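Local atomic coordinates of Serine/threonine-protein acetyltransferase HopZ1a (Pseudomonas syringae pv. syringae, PDB entry 5KLP), a protein that acetylates serine, threonine and lysine residues of proteins from acetyl-CoA, with inositol hexakisphosphate as cofactor, impairing host microtubules and immunity. Residues D187-K199 with A323-R335. The protein carries 10 engineered substitutions. Numbering follows the deposited sequence.
Sequences DDCVMYSLNYAIK and ASIDGFRLQEIKR. With IHP (inositol hexakisphosphate), chain D.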
loop_
_atom_site.group_PDB
_atom_site.type_symbol
_atom_site.label_atom_id
_atom_site.label_comp_id
_atom_site.label_asym_id
_atom_site.label_seq_id
_atom_site.Cartn_x
_atom_site.Cartn_y
_atom_site.Cartn_z
ATOM N N ASP A 187 9.380 5.203 5.330
ATOM C CA ASP A 187 8.917 6.557 5.675
ATOM C C ASP A 187 7.623 6.975 4.973
ATOM O O ASP A 187 6.899 7.853 5.462
ATOM C CB ASP A 187 9.987 7.601 5.326
ATOM C CG ASP A 187 11.342 7.283 5.920
ATOM O OD1 ASP A 187 11.399 6.558 6.935
ATOM O OD2 ASP A 187 12.354 7.778 5.374
ATOM N N ASP A 188 7.327 6.348 3.838
ATOM C CA ASP A 188 6.146 6.711 3.052
ATOM C C ASP A 188 5.058 5.640 3.055
ATOM O O ASP A 188 4.136 5.687 2.241
ATOM C CB ASP A 188 6.544 7.033 1.605
ATOM C CG ASP A 188 7.516 8.204 1.504
ATOM O OD1 ASP A 188 7.198 9.320 1.974
ATOM O OD2 ASP A 188 8.624 7.998 0.972
ATOM N N CYS A 189 5.136 4.701 3.990
ATOM C CA CYS A 189 4.280 3.526 3.931
ATOM C C CYS A 189 2.802 3.860 4.068
ATOM O O CYS A 189 1.959 3.157 3.524
ATOM C CB CYS A 189 4.707 2.529 5.013
ATOM S SG CYS A 189 6.082 1.477 4.443
ATOM N N VAL A 190 2.481 4.946 4.757
ATOM C CA VAL A 190 1.095 5.355 4.828
ATOM C C VAL A 190 0.582 5.744 3.443
ATOM O O VAL A 190 -0.537 5.400 3.088
ATOM C CB VAL A 190 0.884 6.526 5.789
ATOM C CG1 VAL A 190 -0.566 6.949 5.788
ATOM C CG2 VAL A 190 1.319 6.148 7.209
HETATM N N MSE A 191 1.394 6.470 2.675
HETATM C CA MSE A 191 0.990 6.906 1.340
HETATM C C MSE A 191 0.879 5.700 0.394
HETATM O O MSE A 191 -0.057 5.634 -0.406
HETATM C CB MSE A 191 1.972 7.944 0.783
HETATM C CG MSE A 191 1.809 9.340 1.403
HETATM SE SE MSE A 191 -0.060 9.993 1.216
HETATM C CE MSE A 191 -0.618 9.798 3.094
ATOM N N TYR A 192 1.814 4.751 0.479
ATOM C CA TYR A 192 1.702 3.542 -0.355
ATOM C C TYR A 192 0.438 2.775 0.013
ATOM O O TYR A 192 -0.289 2.304 -0.852
ATOM C CB TYR A 192 2.921 2.618 -0.212
ATOM C CG TYR A 192 4.107 3.054 -1.042
ATOM C CD1 TYR A 192 4.166 2.785 -2.401
ATOM C CD2 TYR A 192 5.157 3.772 -0.463
ATOM C CE1 TYR A 192 5.257 3.205 -3.170
ATOM C CE2 TYR A 192 6.239 4.188 -1.215
ATOM C CZ TYR A 192 6.286 3.899 -2.564
ATOM O OH TYR A 192 7.369 4.320 -3.305
ATOM N N SER A 193 0.178 2.658 1.311
ATOM C CA SER A 193 -0.985 1.909 1.766
ATOM C C SER A 193 -2.287 2.572 1.317
ATOM O O SER A 193 -3.232 1.888 0.923
ATOM C CB SER A 193 -0.957 1.757 3.296
ATOM O OG SER A 193 0.160 0.979 3.715
ATOM N N LEU A 194 -2.344 3.901 1.410
ATOM C CA LEU A 194 -3.525 4.641 0.958
ATOM C C LEU A 194 -3.693 4.474 -0.547
ATOM O O LEU A 194 -4.786 4.183 -1.035
ATOM C CB LEU A 194 -3.423 6.130 1.339
ATOM C CG LEU A 194 -4.530 7.041 0.806
ATOM C CD1 LEU A 194 -5.893 6.547 1.284
ATOM C CD2 LEU A 194 -4.317 8.510 1.221
ATOM N N ASN A 195 -2.606 4.650 -1.287
ATOM C CA ASN A 195 -2.675 4.467 -2.732
ATOM C C ASN A 195 -3.116 3.057 -3.077
ATOM O O ASN A 195 -3.922 2.851 -3.983
ATOM C CB ASN A 195 -1.325 4.760 -3.398
ATOM C CG ASN A 195 -1.403 4.664 -4.917
ATOM O OD1 ASN A 195 -1.142 3.617 -5.492
ATOM N ND2 ASN A 195 -1.791 5.763 -5.563
ATOM N N TYR A 196 -2.591 2.091 -2.335
ATOM C CA TYR A 196 -2.899 0.691 -2.575
ATOM C C TYR A 196 -4.371 0.371 -2.336
ATOM O O TYR A 196 -4.967 -0.442 -3.057
ATOM C CB TYR A 196 -2.011 -0.191 -1.695
ATOM C CG TYR A 196 -0.640 -0.461 -2.300
ATOM C CD1 TYR A 196 -0.174 0.273 -3.401
ATOM C CD2 TYR A 196 0.171 -1.476 -1.796
ATOM C CE1 TYR A 196 1.065 0.016 -3.964
ATOM C CE2 TYR A 196 1.415 -1.750 -2.356
ATOM C CZ TYR A 196 1.855 -1.005 -3.440
ATOM O OH TYR A 196 3.087 -1.295 -3.988
ATOM N N ALA A 197 -4.961 1.005 -1.327
ATOM C CA ALA A 197 -6.389 0.826 -1.047
ATOM C C ALA A 197 -7.211 1.288 -2.239
ATOM O O ALA A 197 -8.121 0.589 -2.688
ATOM C CB ALA A 197 -6.804 1.599 0.218
ATOM N N ILE A 198 -6.888 2.472 -2.749
ATOM C CA ILE A 198 -7.576 3.003 -3.933
ATOM C C ILE A 198 -7.393 2.068 -5.138
ATOM O O ILE A 198 -8.347 1.817 -5.888
ATOM C CB ILE A 198 -7.071 4.413 -4.305
ATOM C CG1 ILE A 198 -7.298 5.382 -3.138
ATOM C CG2 ILE A 198 -7.787 4.916 -5.574
ATOM C CD1 ILE A 198 -6.663 6.748 -3.332
ATOM N N LYS A 199 -6.169 1.568 -5.339
ATOM C CA LYS A 199 -5.919 0.672 -6.480
ATOM C C LYS A 199 -6.649 -0.657 -6.322
ATOM O O LYS A 199 -7.099 -1.250 -7.302
ATOM C CB LYS A 199 -4.417 0.417 -6.665
ATOM C CG LYS A 199 -3.599 1.667 -6.999
ATOM C CD LYS A 199 -4.231 2.453 -8.151
ATOM C CE LYS A 199 -3.346 3.602 -8.588
ATOM N NZ LYS A 199 -4.013 4.418 -9.634
ATOM N N ALA A 323 10.363 10.306 -7.106
ATOM C CA ALA A 323 9.599 10.913 -6.017
ATOM C C ALA A 323 8.103 10.882 -6.316
ATOM O O ALA A 323 7.340 11.676 -5.775
ATOM C CB ALA A 323 10.056 12.344 -5.772
ATOM N N SER A 324 7.688 9.946 -7.161
ATOM C CA SER A 324 6.274 9.792 -7.499
ATOM C C SER A 324 5.331 9.701 -6.280
ATOM O O SER A 324 4.242 10.280 -6.298
ATOM C CB SER A 324 6.090 8.556 -8.391
ATOM O OG SER A 324 4.733 8.383 -8.760
ATOM N N ILE A 325 5.735 8.975 -5.234
ATOM C CA ILE A 325 4.867 8.791 -4.065
ATOM C C ILE A 325 4.673 10.122 -3.332
ATOM O O ILE A 325 3.623 10.372 -2.743
ATOM C CB ILE A 325 5.413 7.723 -3.084
ATOM C CG1 ILE A 325 4.328 7.309 -2.084
ATOM C CG2 ILE A 325 6.657 8.227 -2.337
ATOM C CD1 ILE A 325 3.080 6.700 -2.710
ATOM N N ASP A 326 5.675 10.985 -3.411
ATOM C CA ASP A 326 5.585 12.316 -2.802
ATOM C C ASP A 326 4.601 13.170 -3.596
ATOM O O ASP A 326 3.906 14.028 -3.040
ATOM C CB ASP A 326 6.981 12.939 -2.740
ATOM C CG ASP A 326 7.964 12.060 -1.951
ATOM O OD1 ASP A 326 7.653 11.656 -0.796
ATOM O OD2 ASP A 326 9.014 11.703 -2.516
ATOM N N GLY A 327 4.511 12.894 -4.894
ATOM C CA GLY A 327 3.504 13.509 -5.739
ATOM C C GLY A 327 2.103 13.041 -5.367
ATOM O O GLY A 327 1.158 13.830 -5.352
ATOM N N PHE A 328 1.967 11.750 -5.074
ATOM C CA PHE A 328 0.684 11.215 -4.637
ATOM C C PHE A 328 0.219 11.913 -3.343
ATOM O O PHE A 328 -0.958 12.221 -3.189
ATOM C CB PHE A 328 0.766 9.691 -4.443
ATOM C CG PHE A 328 -0.496 9.088 -3.879
ATOM C CD1 PHE A 328 -1.651 9.016 -4.646
ATOM C CD2 PHE A 328 -0.540 8.646 -2.567
ATOM C CE1 PHE A 328 -2.827 8.486 -4.120
ATOM C CE2 PHE A 328 -1.705 8.126 -2.032
ATOM C CZ PHE A 328 -2.853 8.044 -2.811
ATOM N N ARG A 329 1.148 12.176 -2.426
ATOM C CA ARG A 329 0.789 12.849 -1.178
ATOM C C ARG A 329 0.233 14.248 -1.450
ATOM O O ARG A 329 -0.752 14.638 -0.840
ATOM C CB ARG A 329 1.979 12.927 -0.218
ATOM C CG ARG A 329 1.652 13.597 1.132
ATOM C CD ARG A 329 2.772 13.311 2.149
ATOM N NE ARG A 329 4.021 13.198 1.425
ATOM C CZ ARG A 329 4.891 12.203 1.522
ATOM N NH1 ARG A 329 4.715 11.192 2.365
ATOM N NH2 ARG A 329 5.962 12.246 0.767
ATOM N N LEU A 330 0.869 14.988 -2.357
ATOM C CA LEU A 330 0.396 16.309 -2.756
ATOM C C LEU A 330 -1.022 16.220 -3.332
ATOM O O LEU A 330 -1.877 17.062 -3.063
ATOM C CB LEU A 330 1.352 16.922 -3.784
ATOM C CG LEU A 330 2.809 17.071 -3.312
ATOM C CD1 LEU A 330 3.665 17.720 -4.389
ATOM C CD2 LEU A 330 2.898 17.875 -2.018
ATOM N N GLN A 331 -1.255 15.194 -4.143
ATOM C CA GLN A 331 -2.565 14.951 -4.731
ATOM C C GLN A 331 -3.634 14.725 -3.664
ATOM O O GLN A 331 -4.747 15.261 -3.759
ATOM C CB GLN A 331 -2.500 13.745 -5.667
ATOM C CG GLN A 331 -3.846 13.191 -6.051
ATOM C CD GLN A 331 -3.720 11.892 -6.832
ATOM O OE1 GLN A 331 -3.365 11.894 -8.013
ATOM N NE2 GLN A 331 -3.965 10.770 -6.155
ATOM N N GLU A 332 -3.294 13.938 -2.645
ATOM C CA GLU A 332 -4.251 13.620 -1.589
ATOM C C GLU A 332 -4.592 14.840 -0.726
ATOM O O GLU A 332 -5.744 15.054 -0.374
ATOM C CB GLU A 332 -3.714 12.495 -0.722
ATOM C CG GLU A 332 -3.587 11.204 -1.502
ATOM C CD GLU A 332 -4.870 10.882 -2.241
ATOM O OE1 GLU A 332 -5.814 10.395 -1.574
ATOM O OE2 GLU A 332 -4.939 11.126 -3.472
ATOM N N ILE A 333 -3.580 15.629 -0.392
ATOM C CA ILE A 333 -3.796 16.834 0.416
ATOM C C ILE A 333 -4.665 17.815 -0.357
ATOM O O ILE A 333 -5.632 18.378 0.183
ATOM C CB ILE A 333 -2.457 17.467 0.805
ATOM C CG1 ILE A 333 -1.666 16.481 1.670
ATOM C CG2 ILE A 333 -2.665 18.796 1.532
ATOM C CD1 ILE A 333 -0.284 16.946 2.019
ATOM N N LYS A 334 -4.355 17.967 -1.642
ATOM C CA LYS A 334 -5.179 18.776 -2.535
ATOM C C LYS A 334 -6.640 18.298 -2.532
ATOM O O LYS A 334 -7.563 19.099 -2.421
ATOM C CB LYS A 334 -4.616 18.735 -3.958
ATOM C CG LYS A 334 -5.347 19.622 -4.962
ATOM C CD LYS A 334 -4.960 19.243 -6.389
ATOM C CE LYS A 334 -5.809 19.973 -7.421
ATOM N NZ LYS A 334 -5.251 19.844 -8.802
ATOM N N ARG A 335 -6.856 16.996 -2.630
ATOM C CA ARG A 335 -8.222 16.489 -2.599
ATOM C C ARG A 335 -8.919 16.842 -1.280
ATOM O O ARG A 335 -10.096 17.194 -1.269
ATOM C CB ARG A 335 -8.229 14.991 -2.846
ATOM C CG ARG A 335 -8.013 14.653 -4.313
ATOM C CD ARG A 335 -7.790 13.149 -4.521
ATOM N NE ARG A 335 -7.518 12.875 -5.924
ATOM C CZ ARG A 335 -7.227 11.671 -6.408
ATOM N NH1 ARG A 335 -7.193 10.621 -5.598
ATOM N NH2 ARG A 335 -6.984 11.527 -7.702
HETATM C C1 IHP D . -6.050 10.299 -10.519
HETATM C C2 IHP D . -4.897 9.471 -9.791
HETATM C C3 IHP D . -3.373 9.617 -10.168
HETATM C C4 IHP D . -3.103 10.582 -11.415
HETATM C C5 IHP D . -4.250 10.860 -12.368
HETATM C C6 IHP D . -5.386 11.358 -11.486
HETATM O O11 IHP D . -6.941 9.532 -11.093
HETATM P P1 IHP D . -8.615 9.412 -10.864
HETATM O O21 IHP D . -9.045 7.949 -10.942
HETATM O O31 IHP D . -9.345 10.188 -11.965
HETATM O O41 IHP D . -9.114 9.955 -9.536
HETATM O O12 IHP D . -5.219 8.145 -9.610
HETATM P P2 IHP D . -5.380 7.605 -8.024
HETATM O O22 IHP D . -6.495 8.402 -7.314
HETATM O O32 IHP D . -5.687 6.110 -7.889
HETATM O O42 IHP D . -4.080 7.945 -7.255
HETATM O O13 IHP D . -2.956 8.436 -10.400
HETATM P P3 IHP D . -1.800 7.404 -9.738
HETATM O O23 IHP D . -1.931 7.010 -8.266
HETATM O O33 IHP D . -2.215 6.223 -10.612
HETATM O O43 IHP D . -0.359 7.821 -10.015
HETATM O O14 IHP D . -2.021 10.206 -12.111
HETATM P P4 IHP D . -0.561 10.882 -11.912
HETATM O O24 IHP D . 0.145 10.340 -10.667
HETATM O O34 IHP D . 0.342 10.679 -13.145
HETATM O O44 IHP D . -0.692 12.405 -11.723
HETATM O O15 IHP D . -4.547 9.890 -13.248
HETATM P P5 IHP D . -4.301 10.038 -14.930
HETATM O O25 IHP D . -3.424 11.255 -15.244
HETATM O O35 IHP D . -3.579 8.784 -15.494
HETATM O O45 IHP D . -5.615 10.209 -15.699
HETATM O O16 IHP D . -6.315 11.969 -12.220
HETATM P P6 IHP D . -7.184 13.268 -11.739
HETATM O O26 IHP D . -6.318 14.202 -10.896
HETATM O O36 IHP D . -7.732 14.053 -12.945
HETATM O O46 IHP D . -8.391 12.834 -10.901
HETATM O O HOH W 1 9.905 9.469 -1.301
#
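With CG trans to the backbone N (chi1 175°), F328 carries its ring from helix 324-335 into a hole formed by M191, L194, N195 and I198 of helix 189-199. N195 has the same first torsion (chi1 -176°), which lays its side chain over one ring face: CB makes a CH-pi contact 3.8 Å from the F328 centroid, while ND2 passes over the rim with the amide plane almost perpendicular to the ring. E332 CG packs on the opposite face. Apolar L194 CG and I198 CD1 meet the ring near its plane, filling its rim, and the flexible selenomethionine M191 sits obliquely, its SE 4.0 Å from F328 CD2. One turn earlier, I325 spreads CG1 over a face of the Y192 ring, 3.9 Å from its centroid; the Y192 hydroxyl is tied to the carbonyl of H263. Beyond this apolar layer, R329 NH1 reaches D188 OD1 at 3.1 Å, in the guanidinium plane and on the anti side of the carboxylate, and also pairs with D65. A water bridges D188 OD2 and D326 OD2, and R51 pairs with both acids, probably offsetting their like charges. At the other end, N195 ND2 donates to inositol hexakisphosphate O23 (3.0 Å), K199 NZ to O33 (2.7 Å), Q331 NE2 to O42 and R335 NH1 to O22 (2.9 Å). Lysine and arginine bring positive charge, and asparagine and glutamine N-H groups, to this highly anionic ligand; E332 OE2 accepts from Q331 NE2. The ligand thus adds a polar link between two helices already packed through a mixed apolar and aromatic interface, one beginning with active-site C189, consistent with allosteric control.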